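Local coordinates for protein alpha,alpha-trehalose-phosphate synthase (UDP-forming) (Burkholderia multivorans, PDB 5UOF) that is a family 20 glycosyltransferase with the GT-B fold, in which two Rossmann-like alpha/beta domains face each other, at residues A286-L291 with N332-Q337; E322-E327 with I343-R348; G407-N412 with L423-S428. One frame throughout, in Å; residues are numbered along the deposited sequence.

All three contacts belong to the alpha/beta domain built on the six-stranded parallel sheet. Interactions 1 and 2 share helix 314-335: in interaction 1 its C-terminal end packs on helix 280-293, and in interaction 2, almost three turns further back, it covers strand 343-346. Asn332 ties the two together, its OD1 accepting a hydrogen bond from the backbone N of Ile343. Interaction 3 joins strand 409-411, at the other margin of the sheet, to helix 416-428, whose Leu423 packs on Phe287 of helix 280-293. Interactions 1 and 3 are mostly buried, whereas interaction 2 is partly open. A salt bridge crosses interaction 1 alone; the other two depend on apolar packing, with charged groups along their rims.

Interaction 1 (A286-L291 with N332-Q337); sequences AFERML and NGRFSQ
Leu291 and Arg334 sandwich the ring of Phe335. On one face lies Leu291 CB, 4.0 Å from the ring centroid and only 16° off the normal, a CH-pi contact; the opposite face carries Arg334 CG, which sits over the ring centre. Leu291 also sends CD1 to Phe335 CD2 at 3.8 Å, so the leucine covers its face from near the rim, along the CD2-CE2 flank. At the ring's edge, and in its plane, Glu288 CG touches Phe335 CE2 at 3.7 Å. Three sides of the aromatic group are thus taken up by aliphatic carbon.

The polar ends meet beside this packing. Arg334 leaves the helix with CG anti to the backbone N (chi1 -178°) and runs out fully extended past the phenylalanine, bringing its NH1 to Glu288 OE2 at 3.0 Å. The acceptor lies close to the guanidinium plane, but OE2 is approached on its anti side and from well outside the carboxylate plane, and the bond is bent to 147°. The two flat groups stand nearly perpendicular. Glu288 OE2 also forms a salt bridge with Arg330, one turn earlier on the same helix as Arg334, so two arginines grip this buried carboxylate oxygen.

Just beyond, Ser336 leaves the helical conformation. Ser336 OG (2.7 Å) and Ser336 N both donate to Asn332 O, from opposite faces of that carbonyl. Helices 280-293 and 314-335 are neighbours over the parallel sheet, and the contact is helix-to-helix packing within a Rossmann-like domain of the GT-B fold.

Interaction 2 (E322-E327 with I343-R348); sequences ETLEGE and IQYLNR
Leu324 presses against the hydroxyl end of Tyr345, and this is the tight part of the contact. Leu324 CB lies 3.9 Å from Tyr345 CE2, and Leu324 CD1 3.7 Å from Tyr345 OH, the leucine crossing the tyrosine at about a right angle. Glu325 adds its aliphatic portion: CG sits at the ring's edge, near the ring plane, 3.7 Å from Tyr345 CE2. Tyr345 reaches the helix because its CG stands anti to the backbone N (chi1 170°), which carries the ring out from the strand towards the turn formed by residues 324 and 325.

The phenol oxygen is held from its own segment. Asn347 ND2 donates to Tyr345 OH at 2.7 Å in a nearly straight bond of 169°, with the oxygen close to the amide plane, so the side chain two residues on fixes the end of the ring.

Toward solvent the contact slackens. The carboxylate of exposed Glu325 comes near the amide of Asn347, but Glu325 OE1 and Asn347 OD1 are two acceptors 3.7 Å apart with no bond between them, and the planes of the two groups are steeply inclined. The real partner of OE1 is Arg321, one turn earlier on the helix, in a salt bridge. The strand ends here, Asn347 being the centre of an inverse gamma turn.

Helix 314-335 and strand 343-346 are the last two elements of a beta-alpha-beta unit that starts with strand 301-306. Gln344 and Leu346 hydrogen-bond through their backbones to strand 301-306 and to Ala307 just after it, while Leu324 also touches Leu280 and Val281 of the adjoining helix 280-293.

Interaction 3 (G407-N412 with L423-S428); sequences GALLVN and LERALS
Leu409 meets helix 416-428 with both of its methyls, CD2 at the guanidinium of Arg425 and CD1 at Ala426 and the root of the arginine chain. Leu409 CD2 lies over one face of the Arg425 guanidinium, 3.9 Å from Arg425 NH1 and displaced towards the rim of the flat group. Leu409 CD1 points into the helix itself, 3.9 Å from Ala426 N and 4.1 Å from Ala426 CB, and it also touches the start of the arginine chain, with Arg425 CG at 4.1 Å. The small side chain of Ala426 is consistent with this close approach to the backbone.

Arg425 can lay its charged end over Leu409 because CG is anti to its backbone N (chi1 179°) and the chain stays extended as far as NE. The leucine and arginine pass at a slant, the methyl covering the flat face while the N-H groups point away round the edge. Arg425 NH2 finds its salt-bridge partner in Glu433, beyond the end of this helix.

On the sheet side, Val392 of the adjoining strand touches both Leu409 and Ala426, while the backbone of Leu409 bonds to Leu393 and Leu395. At the far end of the strand, Asn412 ND2 donates to Arg174 O of the second subunit. Strand 409-411 is one of the two outermost strands of the six-stranded parallel sheet, and the contact is strand-to-helix packing at one margin of a Rossmann-like alpha/beta domain, as in the GT-B fold.

Interaction 1 (A286-L291 with N332-Q337)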
ATOM      1  N   ALA A 286      17.223   8.462  12.446  1.00 10.76           N
ATOM      2  CA  ALA A 286      16.768   9.806  12.782  1.00 13.18           C
ATOM      3  C   ALA A 286      17.433  10.315  14.052  1.00 12.70           C
ATOM      4  O   ALA A 286      17.698  11.513  14.169  1.00 11.65           O
ATOM      5  CB  ALA A 286      15.250   9.831  12.920  1.00 11.07           C
ATOM      6  N   PHE A 287      17.701   9.426  15.015  1.00 10.71           N
ATOM      7  CA  PHE A 287      18.457   9.833  16.198  1.00 11.70           C
ATOM      8  C   PHE A 287      19.875  10.233  15.811  1.00 15.77           C
ATOM      9  O   PHE A 287      20.411  11.233  16.306  1.00 12.81           O
ATOM     10  CB  PHE A 287      18.465   8.688  17.214  1.00 10.66           C
ATOM     11  CG  PHE A 287      19.128   9.028  18.520  1.00 12.02           C
ATOM     12  CD1 PHE A 287      18.556   9.946  19.385  1.00 15.49           C
ATOM     13  CD2 PHE A 287      20.319   8.414  18.891  1.00 12.76           C
ATOM     14  CE1 PHE A 287      19.175  10.258  20.600  1.00 16.70           C
ATOM     15  CE2 PHE A 287      20.927   8.713  20.104  1.00 13.62           C
ATOM     16  CZ  PHE A 287      20.364   9.639  20.950  1.00 13.62           C
ATOM     17  N   GLU A 288      20.492   9.458  14.918  1.00 13.13           N
ATOM     18  CA  GLU A 288      21.805   9.811  14.390  1.00 11.85           C
ATOM     19  C   GLU A 288      21.778  11.187  13.737  1.00 13.02           C
ATOM     20  O   GLU A 288      22.651  12.021  13.987  1.00 13.32           O
ATOM     21  CB  GLU A 288      22.243   8.756  13.375  1.00 13.64           C
ATOM     22  CG  GLU A 288      23.546   9.083  12.666  1.00 17.41           C
ATOM     23  CD  GLU A 288      23.791   8.199  11.453  1.00 22.40           C
ATOM     24  OE1 GLU A 288      22.865   7.452  11.044  1.00 18.84           O
ATOM     25  OE2 GLU A 288      24.916   8.255  10.911  1.00 27.47           O
ATOM     26  N   ARG A 289      20.766  11.433  12.901  1.00 12.26           N
ATOM     27  CA  ARG A 289      20.648  12.707  12.202  1.00 16.04           C
ATOM     28  C   ARG A 289      20.481  13.850  13.190  1.00 15.43           C
ATOM     29  O   ARG A 289      21.060  14.921  13.010  1.00 15.66           O
ATOM     30  CB  ARG A 289      19.470  12.654  11.228  1.00 16.86           C
ATOM     31  CG  ARG A 289      19.327  13.869  10.343  1.00 26.16           C
ATOM     32  CD  ARG A 289      18.416  13.577   9.139  1.00 29.70           C
ATOM     33  NE  ARG A 289      18.983  12.579   8.232  1.00 32.60           N
ATOM     34  CZ  ARG A 289      18.493  12.297   7.025  1.00 30.63           C
ATOM     35  NH1 ARG A 289      17.418  12.930   6.574  1.00 21.46           N
ATOM     36  NH2 ARG A 289      19.072  11.380   6.266  1.00 29.84           N
ATOM     37  N   MET A 290      19.711  13.639  14.258  1.00 12.49           N
ATOM     38  CA  MET A 290      19.578  14.693  15.255  0.53 12.70           C
ATOM     39  C   MET A 290      20.924  15.017  15.894  1.00 14.09           C
ATOM     40  O   MET A 290      21.267  16.188  16.074  1.00 13.50           O
ATOM     41  CB  MET A 290      18.557  14.286  16.316  0.53 13.15           C
ATOM     42  CG  MET A 290      18.108  15.457  17.169  0.53 15.14           C
ATOM     43  SD  MET A 290      17.785  14.923  18.849  0.53 15.63           S
ATOM     44  CE  MET A 290      19.448  14.574  19.421  0.53 11.17           C
ATOM     45  N   LEU A 291      21.708  13.989  16.235  1.00 14.96           N
ATOM     46  CA  LEU A 291      23.005  14.229  16.860  1.00 14.58           C
ATOM     47  C   LEU A 291      23.960  14.941  15.915  1.00 16.99           C
ATOM     48  O   LEU A 291      24.815  15.717  16.364  1.00 18.27           O
ATOM     49  CB  LEU A 291      23.622  12.910  17.320  1.00 14.23           C
ATOM     50  CG  LEU A 291      22.888  12.173  18.439  1.00 15.17           C
ATOM     51  CD1 LEU A 291      23.577  10.841  18.662  1.00 17.93           C
ATOM     52  CD2 LEU A 291      22.879  13.010  19.728  1.00 11.77           C
ATOM     53  N   ASN A 332      26.972   4.214  17.027  1.00 12.88           N
ATOM     54  CA  ASN A 332      27.851   4.302  18.188  1.00 12.67           C
ATOM     55  C   ASN A 332      29.303   4.506  17.763  1.00 15.84           C
ATOM     56  O   ASN A 332      30.033   5.277  18.391  1.00 14.67           O
ATOM     57  CB  ASN A 332      27.673   3.055  19.066  1.00 11.86           C
ATOM     58  CG  ASN A 332      26.326   3.055  19.779  1.00 15.35           C
ATOM     59  OD1 ASN A 332      25.766   4.124  20.050  1.00 14.42           O
ATOM     60  ND2 ASN A 332      25.777   1.864  20.051  1.00 15.62           N
ATOM     61  N   GLY A 333      29.737   3.865  16.675  1.00 12.96           N
ATOM     62  CA  GLY A 333      31.088   4.114  16.204  1.00 13.95           C
ATOM     63  C   GLY A 333      31.293   5.565  15.812  1.00 16.89           C
ATOM     64  O   GLY A 333      32.376   6.125  16.008  1.00 19.65           O
ATOM     65  N   ARG A 334      30.246   6.196  15.279  1.00 14.79           N
ATOM     66  CA  ARG A 334      30.354   7.579  14.828  1.00 15.82           C
ATOM     67  C   ARG A 334      30.447   8.549  16.000  1.00 19.11           C
ATOM     68  O   ARG A 334      31.272   9.471  15.981  1.00 20.03           O
ATOM     69  CB  ARG A 334      29.158   7.932  13.947  1.00 16.14           C
ATOM     70  CG  ARG A 334      29.216   9.355  13.381  1.00 18.11           C
ATOM     71  CD  ARG A 334      28.084   9.615  12.392  1.00 17.40           C
ATOM     72  NE  ARG A 334      28.168  10.995  11.912  1.00 22.78           N
ATOM     73  CZ  ARG A 334      27.220  11.616  11.217  1.00 20.27           C
ATOM     74  NH1 ARG A 334      26.094  10.987  10.912  1.00 19.43           N
ATOM     75  NH2 ARG A 334      27.402  12.878  10.843  1.00 22.64           N
ATOM     76  N   PHE A 335      29.610   8.362  17.028  1.00 14.53           N
ATOM     77  CA  PHE A 335      29.411   9.385  18.044  1.00 15.56           C
ATOM     78  C   PHE A 335      29.905   9.022  19.437  1.00 15.51           C
ATOM     79  O   PHE A 335      29.973   9.915  20.289  1.00 14.21           O
ATOM     80  CB  PHE A 335      27.919   9.751  18.140  1.00 12.60           C
ATOM     81  CG  PHE A 335      27.401  10.511  16.946  1.00 16.35           C
ATOM     82  CD1 PHE A 335      27.960  11.734  16.590  1.00 20.81           C
ATOM     83  CD2 PHE A 335      26.361  10.003  16.184  1.00 20.06           C
ATOM     84  CE1 PHE A 335      27.493  12.433  15.487  1.00 19.97           C
ATOM     85  CE2 PHE A 335      25.887  10.697  15.080  1.00 19.64           C
ATOM     86  CZ  PHE A 335      26.452  11.918  14.738  1.00 22.23           C
ATOM     87  N   SER A 336      30.236   7.761  19.717  1.00 15.27           N
ATOM     88  CA  SER A 336      30.488   7.405  21.111  1.00 11.60           C
ATOM     89  C   SER A 336      31.742   8.081  21.649  1.00 13.65           C
ATOM     90  O   SER A 336      32.664   8.436  20.907  1.00 17.49           O
ATOM     91  CB  SER A 336      30.609   5.889  21.297  1.00 15.88           C
ATOM     92  OG  SER A 336      31.692   5.361  20.570  1.00 17.35           O
ATOM     93  N   GLN A 337      31.753   8.267  22.964  1.00 13.50           N
ATOM     94  CA  GLN A 337      32.907   8.785  23.677  1.00 17.19           C
ATOM     95  C   GLN A 337      33.209   7.849  24.846  1.00 13.63           C
ATOM     96  O   GLN A 337      32.470   6.895  25.117  1.00 16.80           O
ATOM     97  CB  GLN A 337      32.664  10.233  24.146  1.00 18.84           C
ATOM     98  CG  GLN A 337      32.362  11.215  22.998  1.00 21.42           C
ATOM     99  CD  GLN A 337      33.547  11.433  22.048  1.00 31.94           C
ATOM    100  OE1 GLN A 337      34.700  11.141  22.385  1.00 35.89           O
ATOM    101  NE2 GLN A 337      33.261  11.951  20.855  1.00 31.17           N
TER

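Interaction 2 (E322-E327 with I343-R348)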
ATOM      1  N   GLU A 322      20.038  -8.459  12.988  1.00 17.17           N
ATOM      2  CA  GLU A 322      21.353  -8.228  12.394  1.00 18.11           C
ATOM      3  C   GLU A 322      21.445  -6.826  11.806  1.00 17.29           C
ATOM      4  O   GLU A 322      22.453  -6.129  11.984  1.00 17.96           O
ATOM      5  CB  GLU A 322      21.645  -9.279  11.318  1.00 23.49           C
ATOM      6  CG  GLU A 322      22.854  -8.932  10.463  1.00 32.71           C
ATOM      7  CD  GLU A 322      23.386 -10.118   9.680  1.00 49.29           C
ATOM      8  OE1 GLU A 322      23.275 -11.260  10.175  1.00 55.63           O
ATOM      9  OE2 GLU A 322      23.919  -9.907   8.571  1.00 52.76           O
ATOM     10  N   THR A 323      20.389  -6.392  11.111  1.00 15.42           N
ATOM     11  CA  THR A 323      20.375  -5.058  10.529  1.00 16.18           C
ATOM     12  C   THR A 323      20.499  -3.991  11.605  1.00 13.84           C
ATOM     13  O   THR A 323      21.279  -3.042  11.453  1.00 15.94           O
ATOM     14  CB  THR A 323      19.098  -4.859   9.719  1.00 22.23           C
ATOM     15  OG1 THR A 323      19.076  -5.791   8.627  1.00 20.13           O
ATOM     16  CG2 THR A 323      19.045  -3.464   9.168  1.00 23.39           C
ATOM     17  N   LEU A 324      19.759  -4.147  12.715  1.00 12.56           N
ATOM     18  CA  LEU A 324      19.770  -3.132  13.768  1.00 13.52           C
ATOM     19  C   LEU A 324      21.084  -3.129  14.530  1.00 16.86           C
ATOM     20  O   LEU A 324      21.559  -2.068  14.952  1.00 16.48           O
ATOM     21  CB  LEU A 324      18.613  -3.356  14.741  1.00 16.14           C
ATOM     22  CG  LEU A 324      17.211  -3.143  14.184  1.00 23.56           C
ATOM     23  CD1 LEU A 324      16.196  -3.366  15.296  1.00 21.80           C
ATOM     24  CD2 LEU A 324      17.087  -1.731  13.606  1.00 16.84           C
ATOM     25  N   GLU A 325      21.672  -4.308  14.748  1.00 14.03           N
ATOM     26  CA  GLU A 325      22.987  -4.344  15.377  1.00 16.18           C
ATOM     27  C   GLU A 325      24.016  -3.609  14.526  1.00 18.67           C
ATOM     28  O   GLU A 325      24.863  -2.886  15.058  1.00 16.33           O
ATOM     29  CB  GLU A 325      23.406  -5.794  15.639  1.00 15.39           C
ATOM     30  CG  GLU A 325      22.624  -6.399  16.801  1.00 18.47           C
ATOM     31  CD  GLU A 325      22.759  -7.907  16.955  1.00 21.86           C
ATOM     32  OE1 GLU A 325      22.341  -8.405  18.022  1.00 26.38           O
ATOM     33  OE2 GLU A 325      23.250  -8.597  16.033  1.00 20.75           O
ATOM     34  N   GLY A 326      23.937  -3.757  13.202  1.00 16.12           N
ATOM     35  CA  GLY A 326      24.848  -3.025  12.336  1.00 15.05           C
ATOM     36  C   GLY A 326      24.629  -1.525  12.399  1.00 15.40           C
ATOM     37  O   GLY A 326      25.590  -0.749  12.416  1.00 14.62           O
ATOM     38  N   GLU A 327      23.362  -1.096  12.434  1.00 13.84           N
ATOM     39  CA  GLU A 327      23.058   0.331  12.526  1.00 16.11           C
ATOM     40  C   GLU A 327      23.511   0.907  13.864  1.00 12.33           C
ATOM     41  O   GLU A 327      24.141   1.972  13.913  1.00 14.23           O
ATOM     42  CB  GLU A 327      21.559   0.567  12.312  1.00 18.52           C
ATOM     43  CG  GLU A 327      21.117   0.540  10.856  1.00 30.55           C
ATOM     44  CD  GLU A 327      21.866   1.547  10.006  1.00 33.73           C
ATOM     45  OE1 GLU A 327      22.849   1.162   9.341  1.00 38.05           O
ATOM     46  OE2 GLU A 327      21.494   2.736  10.027  1.00 28.29           O
ATOM     47  N   ILE A 343      23.481   4.827  21.569  1.00 10.91           N
ATOM     48  CA  ILE A 343      22.323   3.946  21.425  1.00 11.38           C
ATOM     49  C   ILE A 343      22.590   2.686  22.233  1.00 10.58           C
ATOM     50  O   ILE A 343      23.493   1.904  21.903  1.00 13.43           O
ATOM     51  CB  ILE A 343      22.022   3.592  19.963  1.00 11.72           C
ATOM     52  CG1 ILE A 343      21.663   4.847  19.169  1.00 14.54           C
ATOM     53  CG2 ILE A 343      20.842   2.598  19.902  1.00 13.62           C
ATOM     54  CD1 ILE A 343      21.332   4.546  17.690  1.00 13.86           C
ATOM     55  N   GLN A 344      21.813   2.496  23.297  1.00 10.46           N
ATOM     56  CA  GLN A 344      21.790   1.224  24.016  1.00 10.97           C
ATOM     57  C   GLN A 344      20.692   0.369  23.404  1.00 16.55           C
ATOM     58  O   GLN A 344      19.512   0.720  23.486  1.00 19.88           O
ATOM     59  CB  GLN A 344      21.534   1.437  25.505  1.00 13.00           C
ATOM     60  CG  GLN A 344      22.584   2.300  26.160  1.00 21.05           C
ATOM     61  CD  GLN A 344      22.229   2.635  27.596  1.00 27.27           C
ATOM     62  OE1 GLN A 344      22.165   3.814  27.974  1.00 26.97           O
ATOM     63  NE2 GLN A 344      21.995   1.603  28.403  1.00 22.94           N
ATOM     64  N   TYR A 345      21.075  -0.740  22.782  1.00 15.21           N
ATOM     65  CA  TYR A 345      20.138  -1.591  22.063  1.00 13.96           C
ATOM     66  C   TYR A 345      20.103  -2.932  22.783  1.00 14.29           C
ATOM     67  O   TYR A 345      21.091  -3.679  22.779  1.00 13.22           O
ATOM     68  CB  TYR A 345      20.540  -1.721  20.591  1.00 12.41           C
ATOM     69  CG  TYR A 345      19.770  -2.764  19.841  1.00 11.90           C
ATOM     70  CD1 TYR A 345      18.411  -2.941  20.054  1.00 14.38           C
ATOM     71  CD2 TYR A 345      20.408  -3.586  18.923  1.00 20.40           C
ATOM     72  CE1 TYR A 345      17.711  -3.915  19.380  1.00 15.86           C
ATOM     73  CE2 TYR A 345      19.715  -4.558  18.245  1.00 21.05           C
ATOM     74  CZ  TYR A 345      18.372  -4.711  18.476  1.00 19.42           C
ATOM     75  OH  TYR A 345      17.690  -5.684  17.805  1.00 19.09           O
ATOM     76  N   LEU A 346      18.965  -3.219  23.420  1.00 11.86           N
ATOM     77  CA  LEU A 346      18.837  -4.299  24.395  1.00 12.52           C
ATOM     78  C   LEU A 346      17.818  -5.303  23.881  1.00 12.99           C
ATOM     79  O   LEU A 346      16.619  -5.011  23.846  1.00 15.84           O
ATOM     80  CB  LEU A 346      18.407  -3.736  25.751  1.00 14.58           C
ATOM     81  CG  LEU A 346      19.473  -2.830  26.377  1.00 16.10           C
ATOM     82  CD1 LEU A 346      18.880  -1.965  27.487  1.00 13.37           C
ATOM     83  CD2 LEU A 346      20.615  -3.696  26.904  1.00 14.56           C
ATOM     84  N   ASN A 347      18.302  -6.489  23.505  1.00 13.60           N
ATOM     85  CA  ASN A 347      17.454  -7.581  23.028  1.00 17.08           C
ATOM     86  C   ASN A 347      17.025  -8.421  24.232  1.00 15.67           C
ATOM     87  O   ASN A 347      17.420  -9.575  24.403  1.00 19.38           O
ATOM     88  CB  ASN A 347      18.206  -8.422  22.003  1.00 16.87           C
ATOM     89  CG  ASN A 347      18.512  -7.658  20.737  1.00 22.01           C
ATOM     90  OD1 ASN A 347      19.672  -7.359  20.432  1.00 30.39           O
ATOM     91  ND2 ASN A 347      17.472  -7.336  19.986  1.00 16.16           N
ATOM     92  N   ARG A 348      16.209  -7.798  25.085  1.00 16.09           N
ATOM     93  CA  ARG A 348      15.937  -8.299  26.424  1.00 16.27           C
ATOM     94  C   ARG A 348      14.478  -8.073  26.791  1.00 18.83           C
ATOM     95  O   ARG A 348      13.846  -7.105  26.355  1.00 16.00           O
ATOM     96  CB  ARG A 348      16.794  -7.592  27.495  1.00 19.40           C
ATOM     97  CG  ARG A 348      18.273  -7.509  27.197  1.00 25.58           C
ATOM     98  CD  ARG A 348      18.984  -8.796  27.571  1.00 30.72           C
ATOM     99  NE  ARG A 348      20.393  -8.761  27.192  1.00 36.78           N
ATOM    100  CZ  ARG A 348      20.905  -9.428  26.162  1.00 50.12           C
ATOM    101  NH1 ARG A 348      20.127 -10.196  25.407  1.00 54.06           N
ATOM    102  NH2 ARG A 348      22.198  -9.324  25.882  1.00 49.84           N
TER

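Interaction 3 (G407-N412 with L423-S428)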
ATOM      1  N   GLY A 407      -1.779  15.338  21.532  1.00 16.50           N
ATOM      2  CA  GLY A 407      -0.689  16.083  22.140  1.00 13.27           C
ATOM      3  C   GLY A 407       0.690  15.553  21.811  1.00 11.48           C
ATOM      4  O   GLY A 407       1.691  16.164  22.190  1.00 12.09           O
ATOM      5  N   ALA A 408       0.777  14.407  21.138  1.00 10.67           N
ATOM      6  CA  ALA A 408       2.071  13.936  20.668  1.00 11.64           C
ATOM      7  C   ALA A 408       2.612  14.865  19.593  1.00 13.44           C
ATOM      8  O   ALA A 408       1.861  15.573  18.922  1.00 13.12           O
ATOM      9  CB  ALA A 408       1.964  12.519  20.094  1.00 13.43           C
ATOM     10  N   LEU A 409       3.937  14.878  19.465  1.00 10.50           N
ATOM     11  CA  LEU A 409       4.579  15.400  18.261  1.00 11.61           C
ATOM     12  C   LEU A 409       4.421  14.314  17.214  1.00 11.13           C
ATOM     13  O   LEU A 409       5.100  13.288  17.269  1.00 13.65           O
ATOM     14  CB  LEU A 409       6.045  15.736  18.518  1.00 12.11           C
ATOM     15  CG  LEU A 409       6.356  16.949  19.404  1.00 14.67           C
ATOM     16  CD1 LEU A 409       7.871  17.152  19.519  1.00 13.76           C
ATOM     17  CD2 LEU A 409       5.702  18.234  18.845  1.00 12.88           C
ATOM     18  N   LEU A 410       3.503  14.526  16.268  1.00 11.82           N
ATOM     19  CA  LEU A 410       3.223  13.535  15.233  1.00 11.79           C
ATOM     20  C   LEU A 410       4.210  13.682  14.086  1.00 14.97           C
ATOM     21  O   LEU A 410       4.458  14.797  13.615  1.00 14.63           O
ATOM     22  CB  LEU A 410       1.801  13.698  14.706  1.00 13.83           C
ATOM     23  CG  LEU A 410       0.746  13.488  15.789  1.00 25.34           C
ATOM     24  CD1 LEU A 410      -0.597  14.054  15.348  1.00 37.51           C
ATOM     25  CD2 LEU A 410       0.636  11.993  16.127  1.00 22.39           C
ATOM     26  N   VAL A 411       4.748  12.556  13.612  1.00 10.58           N
ATOM     27  CA  VAL A 411       5.739  12.596  12.543  1.00 11.08           C
ATOM     28  C   VAL A 411       5.450  11.519  11.504  1.00 12.63           C
ATOM     29  O   VAL A 411       4.774  10.516  11.760  1.00 12.05           O
ATOM     30  CB  VAL A 411       7.178  12.427  13.070  1.00 12.43           C
ATOM     31  CG1 VAL A 411       7.523  13.563  14.019  1.00 13.51           C
ATOM     32  CG2 VAL A 411       7.335  11.081  13.765  1.00 15.74           C
ATOM     33  N   ASN A 412       5.989  11.745  10.322  1.00 13.93           N
ATOM     34  CA  ASN A 412       5.984  10.748   9.270  1.00 14.45           C
ATOM     35  C   ASN A 412       7.325  10.031   9.319  1.00 14.05           C
ATOM     36  O   ASN A 412       8.356  10.650   9.021  1.00 12.94           O
ATOM     37  CB  ASN A 412       5.771  11.420   7.910  1.00 10.45           C
ATOM     38  CG  ASN A 412       5.622  10.417   6.770  1.00 12.35           C
ATOM     39  OD1 ASN A 412       6.222   9.351   6.794  1.00 12.53           O
ATOM     40  ND2 ASN A 412       4.837  10.776   5.752  1.00 14.62           N
ATOM     41  N   LEU A 423      12.603  14.956  17.573  1.00 11.04           N
ATOM     42  CA  LEU A 423      13.402  14.566  18.731  1.00 10.54           C
ATOM     43  C   LEU A 423      14.063  15.778  19.376  1.00 11.16           C
ATOM     44  O   LEU A 423      14.040  15.935  20.605  1.00 11.68           O
ATOM     45  CB  LEU A 423      14.460  13.548  18.320  1.00 10.12           C
ATOM     46  CG  LEU A 423      13.969  12.131  17.957  1.00  9.91           C
ATOM     47  CD1 LEU A 423      15.117  11.356  17.343  1.00 11.56           C
ATOM     48  CD2 LEU A 423      13.423  11.391  19.180  1.00 12.59           C
ATOM     49  N   GLU A 424      14.679  16.646  18.557  1.00 10.54           N
ATOM     50  CA  GLU A 424      15.328  17.829  19.111  1.00 14.27           C
ATOM     51  C   GLU A 424      14.315  18.733  19.802  1.00 14.57           C
ATOM     52  O   GLU A 424      14.569  19.240  20.902  1.00 13.75           O
ATOM     53  CB  GLU A 424      16.063  18.590  18.008  1.00 13.43           C
ATOM     54  CG  GLU A 424      16.847  19.788  18.538  1.00 21.68           C
ATOM     55  CD  GLU A 424      17.559  20.553  17.433  1.00 35.36           C
ATOM     56  OE1 GLU A 424      17.490  20.119  16.261  1.00 35.93           O
ATOM     57  OE2 GLU A 424      18.184  21.591  17.741  1.00 35.76           O
ATOM     58  N   ARG A 425      13.150  18.923  19.180  1.00 10.54           N
ATOM     59  CA  ARG A 425      12.114  19.752  19.779  1.00 10.29           C
ATOM     60  C   ARG A 425      11.616  19.141  21.082  1.00 13.72           C
ATOM     61  O   ARG A 425      11.430  19.844  22.083  1.00 13.26           O
ATOM     62  CB  ARG A 425      10.953  19.922  18.805  1.00 13.21           C
ATOM     63  CG  ARG A 425       9.836  20.743  19.385  1.00 13.55           C
ATOM     64  CD  ARG A 425       8.801  21.136  18.358  1.00 17.01           C
ATOM     65  NE  ARG A 425       7.694  21.831  19.004  1.00 16.68           N
ATOM     66  CZ  ARG A 425       6.525  22.063  18.431  1.00 20.81           C
ATOM     67  NH1 ARG A 425       6.303  21.663  17.171  1.00 19.71           N
ATOM     68  NH2 ARG A 425       5.584  22.692  19.123  1.00 19.45           N
ATOM     69  N   ALA A 426      11.407  17.825  21.083  1.00 11.96           N
ATOM     70  CA  ALA A 426      10.954  17.136  22.291  1.00 10.36           C
ATOM     71  C   ALA A 426      11.947  17.305  23.440  1.00 15.91           C
ATOM     72  O   ALA A 426      11.549  17.539  24.590  1.00 14.20           O
ATOM     73  CB  ALA A 426      10.744  15.656  21.983  1.00 10.83           C
ATOM     74  N   LEU A 427      13.241  17.168  23.153  1.00 10.39           N
ATOM     75  CA  LEU A 427      14.240  17.210  24.212  1.00 12.86           C
ATOM     76  C   LEU A 427      14.352  18.592  24.842  1.00 14.55           C
ATOM     77  O   LEU A 427      14.724  18.702  26.014  1.00 17.18           O
ATOM     78  CB  LEU A 427      15.600  16.769  23.669  1.00 11.64           C
ATOM     79  CG  LEU A 427      15.784  15.274  23.384  1.00 12.79           C
ATOM     80  CD1 LEU A 427      16.971  15.027  22.461  1.00 16.06           C
ATOM     81  CD2 LEU A 427      15.900  14.462  24.700  1.00 12.08           C
ATOM     82  N   SER A 428      14.058  19.657  24.100  1.00 13.94           N
ATOM     83  CA  SER A 428      14.183  21.017  24.607  0.61 17.03           C
ATOM     84  C   SER A 428      12.842  21.658  24.939  1.00 17.65           C
ATOM     85  O   SER A 428      12.809  22.843  25.284  1.00 15.70           O
ATOM     86  CB  SER A 428      14.949  21.879  23.599  0.61 21.52           C
ATOM     87  OG  SER A 428      16.333  21.570  23.620  0.61 22.78           O
TER